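Local structure of arginase, mitochondrial (Medicago truncatula, 6VSS) at residues T225-V228 / R229-V232; H182-A185 / H186-Y190. The protein hydrolyses L-arginine to urea and L-ornithine at a pair of manganese ions, and also splits agmatine into urea and putrescine. All blocks are in the same frame, centred on the assembly; numbering follows the deposited sequence.

Contact 1: T225-V228 / R229-V232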
ATOM      1  N   THR B 225     -28.588  -9.546 -13.172  1.00 39.06           N
ATOM      2  CA  THR B 225     -29.528 -10.524 -12.582  1.00 39.99           C
ATOM      3  C   THR B 225     -30.543 -10.847 -13.664  1.00 39.64           C
ATOM      4  O   THR B 225     -30.672 -10.045 -14.588  1.00 37.55           O
ATOM      5  CB  THR B 225     -30.147  -9.911 -11.328  1.00 39.41           C
ATOM      6  OG1 THR B 225     -30.750  -8.713 -11.818  1.00 42.51           O
ATOM      7  CG2 THR B 225     -29.117  -9.622 -10.254  1.00 39.80           C
ATOM      8  N   ASN B 226     -31.248 -11.961 -13.529  1.00 40.10           N
ATOM      9  CA  ASN B 226     -32.231 -12.400 -14.541  1.00 41.21           C
ATOM     10  C   ASN B 226     -33.434 -11.451 -14.491  1.00 40.97           C
ATOM     11  O   ASN B 226     -34.043 -11.272 -15.521  1.00 45.25           O
ATOM     12  CB  ASN B 226     -32.526 -13.898 -14.425  1.00 41.48           C
ATOM     13  CG  ASN B 226     -31.271 -14.745 -14.587  1.00 41.97           C
ATOM     14  OD1 ASN B 226     -30.481 -14.515 -15.490  1.00 42.62           O
ATOM     15  ND2 ASN B 226     -31.041 -15.693 -13.692  1.00 39.96           N
ATOM     16  N   ASP B 227     -33.734 -10.785 -13.393  1.00 41.47           N
ATOM     17  CA  ASP B 227     -34.889  -9.842 -13.369  1.00 44.27           C
ATOM     18  C   ASP B 227     -34.572  -8.577 -14.162  1.00 43.01           C
ATOM     19  O   ASP B 227     -35.495  -7.954 -14.688  1.00 43.11           O
ATOM     20  CB  ASP B 227     -35.260  -9.436 -11.953  1.00 46.85           C
ATOM     21  CG  ASP B 227     -36.079 -10.521 -11.295  1.00 51.47           C
ATOM     22  OD1 ASP B 227     -36.658 -11.342 -12.037  1.00 54.43           O
ATOM     23  OD2 ASP B 227     -36.111 -10.554 -10.059  1.00 54.22           O
ATOM     24  N   VAL B 228     -33.299  -8.214 -14.247  1.00 41.84           N
ATOM     25  CA  VAL B 228     -32.860  -6.980 -14.970  1.00 40.99           C
ATOM     26  C   VAL B 228     -32.749  -7.329 -16.445  1.00 39.51           C
ATOM     27  O   VAL B 228     -33.016  -6.445 -17.264  1.00 37.65           O
ATOM     28  CB  VAL B 228     -31.561  -6.428 -14.358  1.00 41.45           C
ATOM     29  CG1 VAL B 228     -30.843  -5.449 -15.264  1.00 41.75           C
ATOM     30  CG2 VAL B 228     -31.884  -5.807 -13.007  1.00 42.08           C
ATOM     31  N   ARG B 229     -32.480  -8.605 -16.758  1.00 40.16           N
ATOM     32  CA  ARG B 229     -32.606  -9.103 -18.152  1.00 41.34           C
ATOM     33  C   ARG B 229     -34.034  -8.834 -18.620  1.00 42.32           C
ATOM     34  O   ARG B 229     -34.164  -8.427 -19.775  1.00 43.91           O
ATOM     35  CB  ARG B 229     -32.153 -10.552 -18.284  1.00 40.26           C
ATOM     36  CG  ARG B 229     -30.643 -10.682 -18.282  1.00 39.88           C
ATOM     37  CD  ARG B 229     -30.241 -12.117 -18.415  1.00 40.17           C
ATOM     38  NE  ARG B 229     -28.838 -12.372 -18.096  1.00 40.43           N
ATOM     39  CZ  ARG B 229     -27.832 -12.214 -18.941  1.00 39.86           C
ATOM     40  NH1 ARG B 229     -28.083 -11.726 -20.141  1.00 41.74           N
ATOM     41  NH2 ARG B 229     -26.585 -12.527 -18.605  1.00 38.61           N
ATOM     42  N   GLU B 230     -35.042  -8.963 -17.742  1.00 45.81           N
ATOM     43  CA  GLU B 230     -36.457  -8.605 -18.087  1.00 48.18           C
ATOM     44  C   GLU B 230     -36.499  -7.124 -18.445  1.00 44.30           C
ATOM     45  O   GLU B 230     -37.199  -6.748 -19.381  1.00 44.35           O
ATOM     46  CB  GLU B 230     -37.489  -8.733 -16.946  1.00 52.57           C
ATOM     47  CG  GLU B 230     -37.663 -10.089 -16.268  1.00 57.38           C
ATOM     48  CD  GLU B 230     -38.698 -10.089 -15.120  1.00 64.53           C
ATOM     49  OE1 GLU B 230     -38.322 -10.312 -13.912  1.00 65.88           O
ATOM     50  OE2 GLU B 230     -39.907  -9.842 -15.419  1.00 65.55           O
ATOM     51  N   GLN B 231     -35.846  -6.302 -17.626  1.00 43.09           N
ATOM     52  CA  GLN B 231     -35.927  -4.819 -17.738  1.00 42.45           C
ATOM     53  C   GLN B 231     -35.347  -4.417 -19.103  1.00 41.27           C
ATOM     54  O   GLN B 231     -36.015  -3.650 -19.827  1.00 38.29           O
ATOM     55  CB  GLN B 231     -35.232  -4.155 -16.543  1.00 40.52           C
ATOM     56  CG  GLN B 231     -35.991  -4.291 -15.237  1.00 39.92           C
ATOM     57  CD  GLN B 231     -37.164  -3.349 -15.140  1.00 41.11           C
ATOM     58  OE1 GLN B 231     -38.249  -3.623 -15.631  1.00 39.59           O
ATOM     59  NE2 GLN B 231     -36.941  -2.208 -14.499  1.00 45.30           N
ATOM     60  N   VAL B 232     -34.199  -5.018 -19.460  1.00 41.23           N
ATOM     61  CA  VAL B 232     -33.500  -4.850 -20.770  1.00 40.87           C
ATOM     62  C   VAL B 232     -34.474  -5.121 -21.915  1.00 43.60           C
ATOM     63  O   VAL B 232     -34.577  -4.281 -22.808  1.00 44.49           O
ATOM     64  CB  VAL B 232     -32.274  -5.764 -20.879  1.00 40.16           C
ATOM     65  CG1 VAL B 232     -31.690  -5.732 -22.271  1.00 40.06           C
ATOM     66  CG2 VAL B 232     -31.210  -5.398 -19.858  1.00 40.93           C
TER
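Thr225 O takes two backbone N-H groups at the start of helix 226-234: Arg229 N, 3.2 Å from Thr225 O, and, more weakly, Val228 N. Thr225 is the N-cap of this helix, which carries the chain from strand 213-221 to strand 238-241 in a beta-alpha-beta unit. Two residues on, Asp227 O receives weak bonds from both Glu230 N and Gln231 N, and Glu230 N also reaches weakly to Asn226 O; the first turn is thus held by several long, shared bonds. Val232 N closes the next turn more firmly, 2.9 Å from Val228 O with an N-H...O angle of 167°.

On one face Asp227 and Glu230 run alongside each other, their carboxylate planes steeply turned against each other. Asp227 OD1 and Glu230 OE1 come within 2.7 Å, an unfavourable approach of two like-charged acceptors on exposed groups whose exact placing is doubtful; the start of the helix would be expected to offset some of that repulsion. Glu230 CB lies 3.1 Å from Asp227 O; the chain runs extended beyond CG, which carries OE1 out beside Asp227.

Another face carries Asn226 and Arg229, which point the same way with amide and guanidinium planes 29° apart. Arg229 CG stands anti to its own carbonyl carbon (chi1 -77°), beside the backbone N, which brings it to 3.7 Å from Thr225 O; from there the chain stretches straight out to NE. Both polar ends have partners outside this turn: Asn226 ND2 bonds Gly104 O of a second subunit, and Arg229 NH1 makes a salt bridge to Glu241. Asn226 OD1 sits at the guanidinium edge, near its plane, yet Arg229 NE is 3.8 Å from Asn226 OD1 and remains buried without a hydrogen-bond partner.

Contact 2: H182-A185 / H186-Y190. With MN (manganese (II) ion), chain I; MN (manganese (II) ion), chain J.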
ATOM      1  N   HIS B 182     -23.814   4.339 -22.574  1.00 24.50           N
ATOM      2  CA  HIS B 182     -23.648   4.113 -21.129  1.00 24.53           C
ATOM      3  C   HIS B 182     -22.581   3.042 -20.991  1.00 25.31           C
ATOM      4  O   HIS B 182     -22.818   1.912 -21.464  1.00 27.12           O
ATOM      5  CB  HIS B 182     -25.007   3.794 -20.525  1.00 25.10           C
ATOM      6  CG  HIS B 182     -24.972   3.174 -19.160  1.00 25.35           C
ATOM      7  ND1 HIS B 182     -25.889   2.205 -18.769  1.00 25.47           N
ATOM      8  CD2 HIS B 182     -24.202   3.430 -18.082  1.00 24.90           C
ATOM      9  CE1 HIS B 182     -25.680   1.910 -17.499  1.00 25.86           C
ATOM     10  NE2 HIS B 182     -24.628   2.632 -17.069  1.00 25.10           N
ATOM     11  N   PHE B 183     -21.450   3.385 -20.401  1.00 24.77           N
ATOM     12  CA  PHE B 183     -20.375   2.429 -20.026  1.00 25.41           C
ATOM     13  C   PHE B 183     -20.567   2.023 -18.573  1.00 25.69           C
ATOM     14  O   PHE B 183     -20.627   2.871 -17.703  1.00 24.82           O
ATOM     15  CB  PHE B 183     -18.995   3.034 -20.243  1.00 25.14           C
ATOM     16  CG  PHE B 183     -18.704   3.389 -21.678  1.00 25.16           C
ATOM     17  CD1 PHE B 183     -18.977   4.661 -22.163  1.00 25.64           C
ATOM     18  CD2 PHE B 183     -18.048   2.507 -22.520  1.00 25.74           C
ATOM     19  CE1 PHE B 183     -18.666   5.030 -23.466  1.00 24.59           C
ATOM     20  CE2 PHE B 183     -17.765   2.864 -23.842  1.00 25.54           C
ATOM     21  CZ  PHE B 183     -18.097   4.112 -24.307  1.00 25.42           C
ATOM     22  N   ASP B 184     -20.630   0.728 -18.330  1.00 25.84           N
ATOM     23  CA  ASP B 184     -20.843   0.233 -16.956  1.00 26.22           C
ATOM     24  C   ASP B 184     -20.523  -1.264 -16.872  1.00 25.66           C
ATOM     25  O   ASP B 184     -20.749  -1.941 -17.843  1.00 26.21           O
ATOM     26  CB  ASP B 184     -22.281   0.549 -16.585  1.00 25.99           C
ATOM     27  CG  ASP B 184     -22.478   0.798 -15.108  1.00 26.43           C
ATOM     28  OD1 ASP B 184     -21.763   0.203 -14.263  1.00 27.77           O
ATOM     29  OD2 ASP B 184     -23.261   1.687 -14.846  1.00 29.49           O
ATOM     30  N   ALA B 185     -20.075  -1.776 -15.732  1.00 25.25           N
ATOM     31  CA  ALA B 185     -20.143  -3.224 -15.416  1.00 25.43           C
ATOM     32  C   ALA B 185     -21.602  -3.659 -15.189  1.00 26.61           C
ATOM     33  O   ALA B 185     -21.902  -4.885 -15.385  1.00 25.82           O
ATOM     34  CB  ALA B 185     -19.281  -3.555 -14.231  1.00 24.86           C
ATOM     35  N   HIS B 186     -22.488  -2.725 -14.831  1.00 26.86           N
ATOM     36  CA  HIS B 186     -23.803  -3.008 -14.203  1.00 28.14           C
ATOM     37  C   HIS B 186     -24.863  -2.299 -15.011  1.00 28.08           C
ATOM     38  O   HIS B 186     -24.675  -1.165 -15.401  1.00 26.25           O
ATOM     39  CB  HIS B 186     -23.897  -2.486 -12.758  1.00 29.64           C
ATOM     40  CG  HIS B 186     -22.733  -2.855 -11.907  1.00 29.37           C
ATOM     41  ND1 HIS B 186     -21.656  -1.974 -11.652  1.00 30.52           N
ATOM     42  CD2 HIS B 186     -22.460  -4.028 -11.280  1.00 30.26           C
ATOM     43  CE1 HIS B 186     -20.766  -2.666 -10.920  1.00 29.59           C
ATOM     44  NE2 HIS B 186     -21.240  -3.912 -10.656  1.00 29.38           N
ATOM     45  N   PRO B 187     -25.968  -2.959 -15.398  1.00 29.62           N
ATOM     46  CA  PRO B 187     -26.962  -2.261 -16.213  1.00 29.90           C
ATOM     47  C   PRO B 187     -27.584  -1.039 -15.515  1.00 30.74           C
ATOM     48  O   PRO B 187     -28.167  -0.213 -16.200  1.00 31.66           O
ATOM     49  CB  PRO B 187     -28.008  -3.343 -16.534  1.00 30.56           C
ATOM     50  CG  PRO B 187     -27.266  -4.676 -16.356  1.00 31.22           C
ATOM     51  CD  PRO B 187     -26.232  -4.408 -15.267  1.00 30.79           C
ATOM     52  N   ASP B 188     -27.596  -1.006 -14.187  1.00 30.94           N
ATOM     53  CA  ASP B 188     -28.304   0.029 -13.398  1.00 31.88           C
ATOM     54  C   ASP B 188     -29.763   0.169 -13.849  1.00 33.37           C
ATOM     55  O   ASP B 188     -30.265   1.286 -13.812  1.00 31.66           O
ATOM     56  CB  ASP B 188     -27.597   1.369 -13.502  1.00 33.21           C
ATOM     57  CG  ASP B 188     -26.241   1.414 -12.815  1.00 34.62           C
ATOM     58  OD1 ASP B 188     -25.927   0.430 -12.097  1.00 32.41           O
ATOM     59  OD2 ASP B 188     -25.561   2.457 -12.962  1.00 37.52           O
ATOM     60  N   LEU B 189     -30.464  -0.957 -14.045  1.00 36.04           N
ATOM     61  CA  LEU B 189     -31.873  -0.973 -14.528  1.00 37.00           C
ATOM     62  C   LEU B 189     -32.838  -1.633 -13.532  1.00 37.88           C
ATOM     63  O   LEU B 189     -33.975  -1.849 -13.923  1.00 37.06           O
ATOM     64  CB  LEU B 189     -31.884  -1.704 -15.868  1.00 36.64           C
ATOM     65  CG  LEU B 189     -31.549  -0.807 -17.054  1.00 37.25           C
ATOM     66  CD1 LEU B 189     -31.180  -1.637 -18.282  1.00 38.35           C
ATOM     67  CD2 LEU B 189     -32.725   0.116 -17.373  1.00 36.74           C
ATOM     68  N   TYR B 190     -32.429  -1.915 -12.291  1.00 40.59           N
ATOM     69  CA  TYR B 190     -33.330  -2.471 -11.250  1.00 43.38           C
ATOM     70  C   TYR B 190     -34.592  -1.615 -11.085  1.00 44.68           C
ATOM     71  O   TYR B 190     -34.478  -0.378 -10.978  1.00 44.46           O
ATOM     72  CB  TYR B 190     -32.672  -2.447  -9.882  1.00 46.05           C
ATOM     73  CG  TYR B 190     -31.690  -3.552  -9.663  1.00 47.13           C
ATOM     74  CD1 TYR B 190     -32.089  -4.766  -9.120  1.00 48.13           C
ATOM     75  CD2 TYR B 190     -30.354  -3.366  -9.984  1.00 48.62           C
ATOM     76  CE1 TYR B 190     -31.156  -5.760  -8.875  1.00 49.85           C
ATOM     77  CE2 TYR B 190     -29.410  -4.348  -9.738  1.00 47.47           C
ATOM     78  CZ  TYR B 190     -29.822  -5.551  -9.200  1.00 48.32           C
ATOM     79  OH  TYR B 190     -28.884  -6.526  -9.016  1.00 55.10           O
TER
HETATM   80 MN    MN I 401     -21.194   0.257 -12.102  1.00 29.23          MN
HETATM   81 MN    MN J 402     -23.397   2.350 -12.821  1.00 34.73          MN
HETATM   82  O   HOH W   1     -23.305   0.586 -11.753  1.00 29.70           O
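Asp184 and His186 meet at one manganese (chain I), Asp184 OD1 2.2 Å and His186 ND1 2.3 Å from it, in the binuclear centre of the arginase fold just past strand 178-183. Asp184 bridges: its OD2 binds the other manganese (chain J), which Asp188 OD2 also holds, the two carboxylate planes being almost perpendicular (87°). His160, Asp269 and Asp271 complete the sites. Around Asp184 the packing is close. His186 N bonds Asp184 OD1 at 3.1 Å from above the carboxylate plane, and His182 NE2 bonds the anti lone pair of Asp184 OD2 at 2.8 Å. With His182 replaced by alanine, Asp184 OD2 would probably lose its second-shell donor and the carboxylate could tilt more easily. The His182 ring also turns an edge to Pro187, CE1 lying 3.5 Å from Pro187 O in the ring plane.

His186, by contrast, is partly exposed, and its ring meets Ala185 CB over one face, a CH-pi contact, while His186 NE2 bonds Glu285 OE2. The water bridging both ions donates to Asp188 OD1 at 2.6 Å, an arrangement consistent with the metal-bridging water or hydroxide that attacks the guanidinium carbon in arginases.

Overall arrangement
Contact 2 comes first along the chain, at the end of strand 178-183; after helix 203-209 and strand 213-221, its neighbour in the parallel sheet, contact 1 opens helix 226-234. Their centres lie 11 Å apart on one side of the chain's centre, with contact 2 nearer the middle. The two touch directly: Val228 packs on Pro187 and Leu189, Gln231 NE2 probably bonds Leu189 O at 3.0 Å, and Thr225 meets Tyr190. Helix 226-234 thus backs the loop whose residues bind manganese and L-ornithine. Asn98 of the second subunit packs on both Thr225 and Tyr190, consistent with a neighbouring subunit contributing to the substrate pocket of the hexamer.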